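Local coordinates for protein soluble lytic murein transglycosylase (Escherichia coli, PDB 1SLY) that probably cleaves the glycosidic bonds between N-acetylmuramic acid and N-acetylglucosamine in peptidoglycan, forming 1,6-anhydromuramic ends, and is inhibited by bulgecin A, at residues Ala473-Glu478 against Gly493-Met498; Ser224-Asp229 against Asp256-Arg261; Trp321-Ala326 against His343-Gln348. One frame throughout, in Å; residues are numbered along the deposited sequence.

Interaction 1: Ala473-Glu478 against Gly493-Met498. With BLG (4-O-(4-O-sulfonyl-N-acetylglucosamininyl)-5-methylhydroxy-L-proline-taurine), chain B.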
loop_
_atom_site.group_PDB
_atom_site.type_symbol
_atom_site.label_atom_id
_atom_site.label_comp_id
_atom_site.label_asym_id
_atom_site.label_seq_id
_atom_site.Cartn_x
_atom_site.Cartn_y
_atom_site.Cartn_z
ATOM N N ALA A 473 -0.452 6.523 18.829
ATOM C CA ALA A 473 -0.697 7.113 17.516
ATOM C C ALA A 473 0.279 6.573 16.489
ATOM O O ALA A 473 -0.179 6.131 15.460
ATOM C CB ALA A 473 -0.528 8.588 17.583
ATOM N N ILE A 474 1.597 6.526 16.675
ATOM C CA ILE A 474 2.566 5.947 15.719
ATOM C C ILE A 474 2.280 4.446 15.418
ATOM O O ILE A 474 2.134 4.026 14.251
ATOM C CB ILE A 474 4.027 6.154 16.296
ATOM C CG1 ILE A 474 4.336 7.655 16.366
ATOM C CG2 ILE A 474 5.078 5.545 15.395
ATOM C CD1 ILE A 474 4.550 8.413 15.055
ATOM N N ALA A 475 2.082 3.647 16.475
ATOM C CA ALA A 475 1.736 2.221 16.370
ATOM C C ALA A 475 0.422 2.022 15.608
ATOM O O ALA A 475 0.381 1.251 14.637
ATOM C CB ALA A 475 1.633 1.646 17.771
ATOM N N ARG A 476 -0.618 2.788 15.966
ATOM C CA ARG A 476 -1.939 2.780 15.289
ATOM C C ARG A 476 -1.843 3.005 13.785
ATOM O O ARG A 476 -2.353 2.218 13.010
ATOM C CB ARG A 476 -2.832 3.859 15.871
ATOM C CG ARG A 476 -4.218 4.092 15.348
ATOM C CD ARG A 476 -5.063 2.861 15.408
ATOM N NE ARG A 476 -5.037 2.512 14.030
ATOM C CZ ARG A 476 -6.016 2.763 13.173
ATOM N NH1 ARG A 476 -7.219 3.123 13.552
ATOM N NH2 ARG A 476 -5.832 2.540 11.884
ATOM N N GLN A 477 -1.124 4.011 13.361
ATOM C CA GLN A 477 -0.895 4.275 11.963
ATOM C C GLN A 477 -0.008 3.220 11.293
ATOM O O GLN A 477 -0.217 2.818 10.155
ATOM C CB GLN A 477 -0.278 5.688 11.886
ATOM C CG GLN A 477 0.471 6.103 10.618
ATOM C CD GLN A 477 -0.423 6.218 9.413
ATOM O OE1 GLN A 477 0.044 6.028 8.319
ATOM N NE2 GLN A 477 -1.690 6.532 9.452
ATOM N N GLU A 478 1.032 2.760 11.976
ATOM C CA GLU A 478 1.994 1.874 11.319
ATOM C C GLU A 478 1.469 0.487 11.024
ATOM O O GLU A 478 1.591 -0.052 9.945
ATOM C CB GLU A 478 3.226 1.766 12.175
ATOM C CG GLU A 478 4.091 2.997 12.139
ATOM C CD GLU A 478 4.900 3.267 10.852
ATOM O OE1 GLU A 478 4.878 2.498 9.857
ATOM O OE2 GLU A 478 5.603 4.302 10.830
ATOM N N GLY A 493 6.537 -5.412 12.668
ATOM C CA GLY A 493 5.799 -5.313 13.906
ATOM C C GLY A 493 4.934 -4.134 14.226
ATOM O O GLY A 493 4.646 -3.302 13.369
ATOM N N LEU A 494 4.571 -4.076 15.503
ATOM C CA LEU A 494 3.698 -3.049 16.087
ATOM C C LEU A 494 4.041 -1.584 15.713
ATOM O O LEU A 494 3.152 -0.823 15.374
ATOM C CB LEU A 494 3.734 -3.287 17.603
ATOM C CG LEU A 494 2.424 -3.095 18.319
ATOM C CD1 LEU A 494 1.511 -4.142 17.775
ATOM C CD2 LEU A 494 2.511 -3.294 19.823
ATOM N N MET A 495 5.298 -1.170 15.716
ATOM C CA MET A 495 5.749 0.138 15.300
ATOM C C MET A 495 6.562 0.097 14.021
ATOM O O MET A 495 7.231 1.047 13.637
ATOM C CB MET A 495 6.566 0.736 16.386
ATOM C CG MET A 495 5.591 1.206 17.392
ATOM S SD MET A 495 6.381 1.520 18.960
ATOM C CE MET A 495 6.795 3.245 18.701
ATOM N N GLN A 496 6.506 -1.001 13.311
ATOM C CA GLN A 496 7.153 -1.135 12.021
ATOM C C GLN A 496 8.567 -0.615 11.883
ATOM O O GLN A 496 8.903 0.170 11.006
ATOM C CB GLN A 496 6.275 -0.479 10.968
ATOM C CG GLN A 496 4.941 -1.160 10.744
ATOM C CD GLN A 496 5.087 -2.431 9.961
ATOM O OE1 GLN A 496 5.329 -2.427 8.768
ATOM N NE2 GLN A 496 4.999 -3.576 10.577
ATOM N N ILE A 497 9.374 -1.188 12.758
ATOM C CA ILE A 497 10.811 -0.913 12.928
ATOM C C ILE A 497 11.615 -1.629 11.875
ATOM O O ILE A 497 11.477 -2.839 11.711
ATOM C CB ILE A 497 11.305 -1.393 14.302
ATOM C CG1 ILE A 497 10.499 -0.713 15.389
ATOM C CG2 ILE A 497 12.736 -1.013 14.494
ATOM C CD1 ILE A 497 10.467 -1.258 16.785
ATOM N N MET A 498 12.403 -0.911 11.125
ATOM C CA MET A 498 13.257 -1.565 10.145
ATOM C C MET A 498 14.396 -2.309 10.874
ATOM O O MET A 498 14.918 -1.796 11.863
ATOM C CB MET A 498 13.846 -0.527 9.180
ATOM C CG MET A 498 12.905 0.159 8.231
ATOM S SD MET A 498 12.581 -0.783 6.734
ATOM C CE MET A 498 14.110 -0.296 5.955
HETATM C C1 BLG B . 12.004 4.269 8.051
HETATM C C2 BLG B . 12.942 4.013 9.242
HETATM C C3 BLG B . 14.008 5.115 9.238
HETATM C C4 BLG B . 14.660 5.251 7.854
HETATM C C5 BLG B . 13.619 5.376 6.723
HETATM O O5 BLG B . 12.673 4.319 6.802
HETATM O O1 BLG B . 11.100 3.234 8.083
HETATM N N2 BLG B . 12.198 3.941 10.491
HETATM C C7 BLG B . 12.159 2.909 11.312
HETATM O O7 BLG B . 12.810 1.881 11.145
HETATM C C8 BLG B . 11.332 3.093 12.556
HETATM O O3 BLG B . 15.036 4.866 10.182
HETATM O O4 BLG B . 15.450 6.437 7.917
HETATM S S4 BLG B . 17.021 6.369 7.822
HETATM O O41 BLG B . 17.497 5.060 8.244
HETATM O O42 BLG B . 17.570 7.360 8.721
HETATM O O43 BLG B . 17.406 6.691 6.462
HETATM C C6 BLG B . 14.226 5.293 5.337
HETATM O O6 BLG B . 15.579 4.879 5.350
HETATM C CA BLG B . 8.971 2.550 8.142
HETATM C CB BLG B . 9.963 3.406 7.388
HETATM C CG BLG B . 9.960 2.721 6.049
HETATM C CD BLG B . 8.423 2.594 5.823
HETATM N N BLG B . 7.843 2.513 7.224
HETATM C C9 BLG B . 8.663 3.023 9.547
HETATM O O9 BLG B . 7.647 3.996 9.331
HETATM C C10 BLG B . 7.959 1.396 4.991
HETATM O O10 BLG B . 8.191 0.200 5.201
HETATM N N3 BLG B . 7.118 1.824 4.073
HETATM C C11 BLG B . 6.427 1.000 3.129
HETATM C C12 BLG B . 7.330 0.773 1.934
HETATM S S BLG B . 6.200 0.050 0.708
HETATM O OS1 BLG B . 7.103 -0.590 -0.340
HETATM O OS2 BLG B . 5.228 -0.886 1.396
HETATM O OS3 BLG B . 5.315 1.131 0.119
#

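Interaction 2: Ser224-Asp229 against Asp256-Arg261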
loop_
_atom_site.group_PDB
_atom_site.type_symbol
_atom_site.label_atom_id
_atom_site.label_comp_id
_atom_site.label_asym_id
_atom_site.label_seq_id
_atom_site.Cartn_x
_atom_site.Cartn_y
_atom_site.Cartn_z
ATOM N N SER A 224 12.279 8.994 -19.322
ATOM C CA SER A 224 13.532 8.554 -18.705
ATOM C C SER A 224 14.670 9.562 -18.898
ATOM O O SER A 224 15.335 9.876 -17.908
ATOM C CB SER A 224 13.905 7.206 -19.289
ATOM O OG SER A 224 12.825 6.304 -19.038
ATOM N N VAL A 225 14.899 10.155 -20.087
ATOM C CA VAL A 225 15.957 11.182 -20.237
ATOM C C VAL A 225 15.617 12.433 -19.371
ATOM O O VAL A 225 16.512 12.959 -18.696
ATOM C CB VAL A 225 16.165 11.663 -21.742
ATOM C CG1 VAL A 225 17.373 12.596 -21.822
ATOM C CG2 VAL A 225 16.494 10.507 -22.663
ATOM N N ALA A 226 14.374 12.914 -19.257
ATOM C CA ALA A 226 14.087 14.050 -18.365
ATOM C C ALA A 226 14.482 13.834 -16.893
ATOM O O ALA A 226 14.793 14.760 -16.142
ATOM C CB ALA A 226 12.636 14.356 -18.419
ATOM N N ARG A 227 14.511 12.558 -16.530
ATOM C CA ARG A 227 14.882 12.085 -15.203
ATOM C C ARG A 227 16.387 12.025 -15.066
ATOM O O ARG A 227 16.911 12.161 -13.973
ATOM C CB ARG A 227 14.266 10.716 -14.999
ATOM C CG ARG A 227 14.395 10.061 -13.649
ATOM C CD ARG A 227 13.508 8.802 -13.610
ATOM N NE ARG A 227 13.777 7.984 -12.417
ATOM C CZ ARG A 227 13.099 6.905 -11.980
ATOM N NH1 ARG A 227 12.009 6.437 -12.594
ATOM N NH2 ARG A 227 13.525 6.284 -10.875
ATOM N N GLN A 228 17.105 11.820 -16.150
ATOM C CA GLN A 228 18.571 11.801 -16.098
ATOM C C GLN A 228 19.129 13.236 -16.147
ATOM O O GLN A 228 19.964 13.638 -15.335
ATOM C CB GLN A 228 19.095 10.965 -17.284
ATOM C CG GLN A 228 20.569 10.583 -17.244
ATOM C CD GLN A 228 21.082 9.884 -18.492
ATOM O OE1 GLN A 228 20.406 9.045 -19.080
ATOM N NE2 GLN A 228 22.286 10.177 -18.962
ATOM N N ASP A 229 18.647 13.990 -17.134
ATOM C CA ASP A 229 18.975 15.402 -17.339
ATOM C C ASP A 229 17.783 16.256 -17.824
ATOM O O ASP A 229 17.570 16.363 -19.034
ATOM C CB ASP A 229 20.156 15.513 -18.353
ATOM C CG ASP A 229 20.672 16.918 -18.720
ATOM O OD1 ASP A 229 20.429 17.893 -17.975
ATOM O OD2 ASP A 229 21.336 17.064 -19.771
ATOM N N ASP A 256 4.912 18.598 -19.685
ATOM C CA ASP A 256 4.638 18.170 -18.313
ATOM C C ASP A 256 5.714 17.223 -17.816
ATOM O O ASP A 256 6.220 17.462 -16.723
ATOM C CB ASP A 256 3.361 17.413 -18.160
ATOM C CG ASP A 256 2.099 18.185 -18.439
ATOM O OD1 ASP A 256 2.147 19.433 -18.529
ATOM O OD2 ASP A 256 1.039 17.533 -18.556
ATOM N N ILE A 257 6.112 16.215 -18.604
ATOM C CA ILE A 257 7.199 15.292 -18.251
ATOM C C ILE A 257 8.405 16.089 -17.784
ATOM O O ILE A 257 8.892 15.703 -16.734
ATOM C CB ILE A 257 7.660 14.400 -19.451
ATOM C CG1 ILE A 257 6.708 13.225 -19.580
ATOM C CG2 ILE A 257 9.059 13.858 -19.250
ATOM C CD1 ILE A 257 6.887 12.475 -20.891
ATOM N N VAL A 258 8.820 17.171 -18.474
ATOM C CA VAL A 258 9.967 18.027 -18.065
ATOM C C VAL A 258 9.668 19.008 -16.900
ATOM O O VAL A 258 10.476 19.239 -15.988
ATOM C CB VAL A 258 10.485 18.852 -19.265
ATOM C CG1 VAL A 258 11.720 19.639 -18.880
ATOM C CG2 VAL A 258 10.900 17.936 -20.383
ATOM N N ALA A 259 8.458 19.534 -16.886
ATOM C CA ALA A 259 8.000 20.453 -15.864
ATOM C C ALA A 259 8.174 19.799 -14.506
ATOM O O ALA A 259 8.794 20.388 -13.633
ATOM C CB ALA A 259 6.553 20.779 -16.125
ATOM N N TRP A 260 7.781 18.535 -14.369
ATOM C CA TRP A 260 7.919 17.756 -13.117
ATOM C C TRP A 260 9.331 17.707 -12.559
ATOM O O TRP A 260 9.512 17.706 -11.354
ATOM C CB TRP A 260 7.465 16.279 -13.291
ATOM C CG TRP A 260 5.999 15.993 -13.093
ATOM C CD1 TRP A 260 5.090 15.706 -14.080
ATOM C CD2 TRP A 260 5.264 15.938 -11.843
ATOM N NE1 TRP A 260 3.847 15.482 -13.520
ATOM C CE2 TRP A 260 3.911 15.612 -12.157
ATOM C CE3 TRP A 260 5.613 16.122 -10.499
ATOM C CZ2 TRP A 260 2.909 15.464 -11.193
ATOM C CZ3 TRP A 260 4.621 15.974 -9.541
ATOM C CH2 TRP A 260 3.287 15.651 -9.886
ATOM N N ARG A 261 10.293 17.717 -13.458
ATOM C CA ARG A 261 11.721 17.688 -13.193
ATOM C C ARG A 261 12.424 19.013 -12.854
ATOM O O ARG A 261 13.623 19.030 -12.548
ATOM C CB ARG A 261 12.395 17.064 -14.416
ATOM C CG ARG A 261 12.198 15.565 -14.507
ATOM C CD ARG A 261 12.932 14.917 -13.355
ATOM N NE ARG A 261 12.086 13.899 -12.751
ATOM C CZ ARG A 261 12.119 13.505 -11.480
ATOM N NH1 ARG A 261 12.971 14.043 -10.606
ATOM N NH2 ARG A 261 11.277 12.557 -11.089
#

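Interaction 3: Trp321-Ala326 against His343-Gln348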
loop_
_atom_site.group_PDB
_atom_site.type_symbol
_atom_site.label_atom_id
_atom_site.label_comp_id
_atom_site.label_asym_id
_atom_site.label_seq_id
_atom_site.Cartn_x
_atom_site.Cartn_y
_atom_site.Cartn_z
ATOM N N TRP A 321 -7.252 22.213 -0.234
ATOM C CA TRP A 321 -7.506 23.368 -1.091
ATOM C C TRP A 321 -8.678 24.231 -0.616
ATOM O O TRP A 321 -8.554 25.454 -0.580
ATOM C CB TRP A 321 -7.718 22.852 -2.455
ATOM C CG TRP A 321 -6.580 22.000 -2.916
ATOM C CD1 TRP A 321 -6.706 20.962 -3.800
ATOM C CD2 TRP A 321 -5.180 22.106 -2.564
ATOM N NE1 TRP A 321 -5.465 20.441 -4.019
ATOM C CE2 TRP A 321 -4.512 21.102 -3.286
ATOM C CE3 TRP A 321 -4.397 22.922 -1.723
ATOM C CZ2 TRP A 321 -3.133 20.907 -3.189
ATOM C CZ3 TRP A 321 -3.032 22.731 -1.625
ATOM C CH2 TRP A 321 -2.418 21.727 -2.358
ATOM N N ARG A 322 -9.759 23.678 -0.113
ATOM C CA ARG A 322 -10.744 24.511 0.558
ATOM C C ARG A 322 -10.102 25.248 1.719
ATOM O O ARG A 322 -10.380 26.431 1.865
ATOM C CB ARG A 322 -11.915 23.691 1.110
ATOM C CG ARG A 322 -13.131 23.681 0.172
ATOM C CD ARG A 322 -14.404 23.315 0.919
ATOM N NE ARG A 322 -14.313 21.882 1.158
ATOM C CZ ARG A 322 -14.862 21.177 2.150
ATOM N NH1 ARG A 322 -15.649 21.730 3.081
ATOM N NH2 ARG A 322 -14.590 19.873 2.176
ATOM N N TYR A 323 -9.190 24.667 2.496
ATOM C CA TYR A 323 -8.535 25.369 3.616
ATOM C C TYR A 323 -7.582 26.466 3.135
ATOM O O TYR A 323 -7.566 27.573 3.701
ATOM C CB TYR A 323 -7.701 24.421 4.508
ATOM C CG TYR A 323 -7.029 25.098 5.702
ATOM C CD1 TYR A 323 -7.737 25.386 6.870
ATOM C CD2 TYR A 323 -5.711 25.543 5.602
ATOM C CE1 TYR A 323 -7.155 26.109 7.887
ATOM C CE2 TYR A 323 -5.124 26.260 6.612
ATOM C CZ TYR A 323 -5.846 26.538 7.746
ATOM O OH TYR A 323 -5.225 27.242 8.758
ATOM N N TRP A 324 -6.751 26.242 2.127
ATOM C CA TRP A 324 -5.882 27.341 1.653
ATOM C C TRP A 324 -6.629 28.437 0.856
ATOM O O TRP A 324 -6.078 29.541 0.776
ATOM C CB TRP A 324 -4.683 26.750 0.829
ATOM C CG TRP A 324 -3.730 26.001 1.741
ATOM C CD1 TRP A 324 -3.583 24.638 1.849
ATOM C CD2 TRP A 324 -2.895 26.557 2.772
ATOM N NE1 TRP A 324 -2.742 24.338 2.891
ATOM C CE2 TRP A 324 -2.302 25.486 3.468
ATOM C CE3 TRP A 324 -2.586 27.850 3.190
ATOM C CZ2 TRP A 324 -1.434 25.683 4.538
ATOM C CZ3 TRP A 324 -1.725 28.041 4.249
ATOM C CH2 TRP A 324 -1.153 26.968 4.918
ATOM N N GLN A 325 -7.850 28.240 0.297
ATOM C CA GLN A 325 -8.643 29.367 -0.228
ATOM C C GLN A 325 -9.047 30.232 0.989
ATOM O O GLN A 325 -8.859 31.439 0.933
ATOM C CB GLN A 325 -9.950 28.934 -0.934
ATOM C CG GLN A 325 -9.868 28.237 -2.320
ATOM C CD GLN A 325 -10.820 27.037 -2.602
ATOM O OE1 GLN A 325 -11.956 26.941 -2.136
ATOM N NE2 GLN A 325 -10.480 26.033 -3.383
ATOM N N ALA A 326 -9.544 29.726 2.123
ATOM C CA ALA A 326 -9.930 30.533 3.280
ATOM C C ALA A 326 -8.755 31.156 4.004
ATOM O O ALA A 326 -8.862 32.130 4.756
ATOM C CB ALA A 326 -10.689 29.726 4.313
ATOM N N HIS A 343 -15.743 26.973 9.061
ATOM C CA HIS A 343 -16.841 26.306 9.794
ATOM C C HIS A 343 -17.477 25.122 9.101
ATOM O O HIS A 343 -17.961 24.246 9.794
ATOM C CB HIS A 343 -17.985 27.193 10.079
ATOM C CG HIS A 343 -17.706 28.073 11.242
ATOM N ND1 HIS A 343 -17.750 29.450 11.145
ATOM C CD2 HIS A 343 -17.379 27.784 12.524
ATOM C CE1 HIS A 343 -17.462 29.994 12.306
ATOM N NE2 HIS A 343 -17.236 29.001 13.142
ATOM N N GLN A 344 -17.540 25.106 7.787
ATOM C CA GLN A 344 -18.011 23.919 7.061
ATOM C C GLN A 344 -16.986 22.777 7.163
ATOM O O GLN A 344 -17.362 21.664 7.518
ATOM C CB GLN A 344 -18.242 24.251 5.586
ATOM C CG GLN A 344 -19.602 24.836 5.262
ATOM C CD GLN A 344 -19.738 25.374 3.843
ATOM O OE1 GLN A 344 -18.903 25.204 2.962
ATOM N NE2 GLN A 344 -20.802 26.069 3.514
ATOM N N LEU A 345 -15.686 23.032 6.933
ATOM C CA LEU A 345 -14.628 22.033 7.070
ATOM C C LEU A 345 -14.690 21.453 8.477
ATOM O O LEU A 345 -14.611 20.248 8.655
ATOM C CB LEU A 345 -13.208 22.625 6.860
ATOM C CG LEU A 345 -12.665 22.623 5.438
ATOM C CD1 LEU A 345 -11.255 23.071 5.415
ATOM C CD2 LEU A 345 -12.591 21.219 4.911
ATOM N N MET A 346 -14.937 22.240 9.500
ATOM C CA MET A 346 -14.993 21.726 10.865
ATOM C C MET A 346 -16.110 20.723 11.070
ATOM O O MET A 346 -16.255 20.228 12.181
ATOM C CB MET A 346 -15.241 22.831 11.912
ATOM C CG MET A 346 -14.176 23.847 12.156
ATOM S SD MET A 346 -14.694 25.096 13.340
ATOM C CE MET A 346 -15.457 24.207 14.682
ATOM N N GLN A 347 -16.957 20.478 10.087
ATOM C CA GLN A 347 -18.054 19.522 10.248
ATOM C C GLN A 347 -17.774 18.115 9.781
ATOM O O GLN A 347 -18.594 17.211 9.879
ATOM C CB GLN A 347 -19.250 20.017 9.522
ATOM C CG GLN A 347 -19.948 20.952 10.452
ATOM C CD GLN A 347 -20.703 22.017 9.709
ATOM O OE1 GLN A 347 -20.827 22.023 8.486
ATOM N NE2 GLN A 347 -21.229 22.979 10.433
ATOM N N GLN A 348 -16.585 17.989 9.258
ATOM C CA GLN A 348 -16.064 16.756 8.719
ATOM C C GLN A 348 -15.053 16.140 9.690
ATOM O O GLN A 348 -14.792 16.697 10.752
ATOM C CB GLN A 348 -15.430 17.095 7.381
ATOM C CG GLN A 348 -16.298 18.006 6.524
ATOM C CD GLN A 348 -15.688 18.257 5.174
ATOM O OE1 GLN A 348 -16.401 18.432 4.203
ATOM N NE2 GLN A 348 -14.391 18.271 4.978
#

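Interaction 1: Ala473-Glu478 against Gly493-Met498
Ala-475 lies against the backbone of the loop 493-498, with its CA 3.5 Å from Leu-494 O in a CA-H...O contact and its CB 4.0 Å from Met-495 CG. This is the close-packed, buried side. No hydrogen bond joins the two segments directly, but the hydroxyl of Ser-479 bonds to both Ala-475 O and Leu-494 O. The loop keeps its own shape through a type I turn from Gly-493 to Gln-496, in which Gly-493 O accepts from the backbone N and from NE2 of Gln-496. With its amide turned back in this way, Gln-496 lays CG 3.7 Å from Glu-478 CB. In this lysozyme-like domain of the Slt family, the helix carries Glu-478, the predicted catalytic residue, to the edge of the sugar-binding cleft. The partly exposed side of the contact is where bulgecin lies. With CG anti to the carbonyl carbon (chi1 -74°) and a bend at chi2, Glu-478 sets OE2 2.6 Å from O9 of bulgecin, which donates the hydrogen bond. Tyr-587 also bonds to OE2. Were Glu-478 an alanine, the O9 and Tyr-587 hydroxyls would probably both lose their carboxylate partner. Farther along the loop, Met-498 N donates to bulgecin O7 at 2.8 Å.

Interaction 2: Ser224-Asp229 against Asp256-Arg261
Ile-257 turns its CG2 anti to the backbone N, while CG1 stands anti to the carbonyl carbon (chi1 -82°), and this puts the CG2 methyl 3.7 Å from CB of Ala-226. Arg-261 has its CG anti to the carbonyl carbon (chi1 -74°), and bends at chi2 and chi3 fold its aliphatic part over the last turn of the helix 212-228. There CG comes to 3.2 Å from Ala-226 O, and CD rests 3.9 Å from CA of Arg-227. The Arg-261 chain therefore packs on backbone through its methylenes, while the guanidinium stands obliquely to Ala-226 O and Arg-227 CA and makes no hydrogen bond across the contact. Ala-226 is the focus of the packing: its methyl, pointed at the other helix, meets Ile-257, the Arg-261 methylene and, more distantly, Val-258 CG2 at 4.4 Å. The small side chain is consistent with the close approach of the backbones, the CA atoms of Ala-226 and Val-258 being 5.7 Å apart. Away from this apolar patch the contact runs out to the surface, where Arg-227 and Arg-261 are both exposed. Their charged ends, NE of Arg-227 and NH2 of Arg-261, stay 5.4 Å apart, and Arg-227 is poorly ordered. The contact joins the C-terminal parts of helices 212-228 and 248-259 in the alpha-superhelix that, in this family, forms the ring-shaped part of the molecule. Helix 230-243, which connects them in sequence, supplies Ala-233 against Ala-226 and Val-258, while helix 285-296 packs on Ala-259 and Trp-260.

Interaction 3: Trp321-Ala326 against His343-Gln348
Arg-322 NH2 donates to Gln-348 OE1 at 3.1 Å, and it also forms a salt bridge with Asp-319 OD1. The bond to the glutamine is fairly straight, 160° at the hydrogen. It leaves close to the guanidinium plane but reaches OE1 from the flank of the carbonyl, tilted 20° from the carbonyl plane, as the guanidinium and amide planes stand 73° apart. Gln-348 NE2 makes a weak hydrogen bond to the same carboxylate oxygen of Asp-319, so the acid, arginine and glutamine form a small polar cluster that probably fixes the rotation of the amide.

Leu-345 packs against the same arginine through a methyl. With CG anti to the carbonyl carbon, the branch point is turned to the other helix, and its two methyls part there. CD2 lies over one face of the Arg-322 guanidinium, 3.6 Å from CZ and offset toward the rim, while CD1 meets Tyr-323 CB at 3.9 Å near the plane of the phenol ring. The arginine and leucine side chains run alongside each other in opposing directions, so an aliphatic methyl lies on the flat of a charged group whose edge meets the glutamine. Buried Tyr-323 carries the packing deeper: its ring meets that of Tyr-352, and its side chain touches Leu-342 and Val-355. At the outer side Gln-344 CB makes only a distant approach to the guanidinium edge.

A type I turn from Leu-345 to Gln-348 brings the glutamine back toward Arg-322. Helices 319-331 and 335-345 follow one another with only a short connection, so the contact closes a helical hairpin of the kind that, in this family, is stacked side by side into the ring-shaped alpha-superhelix.

Interaction 1 is the buried one of the three and the only one at a ligand site, joining a helix to the loop that follows it in the Slt-type domain. Interactions 2 and 3 are partly buried, lie away from the annotated sites, and each bring two helical segments together. Their chemistry differs: 224-229 meets 256-261 through small apolar groups and arginine methylenes without a hydrogen bond across, whereas 321-326 and 343-348 add an arginine-glutamine bond to leucine packing. In interaction 1 no hydrogen bond joins the segments directly, and polar groups turn to the inhibitor and to surrounding residues. The three share no elements and do not touch; the centres of interactions 1 and 3 are 30 Å apart.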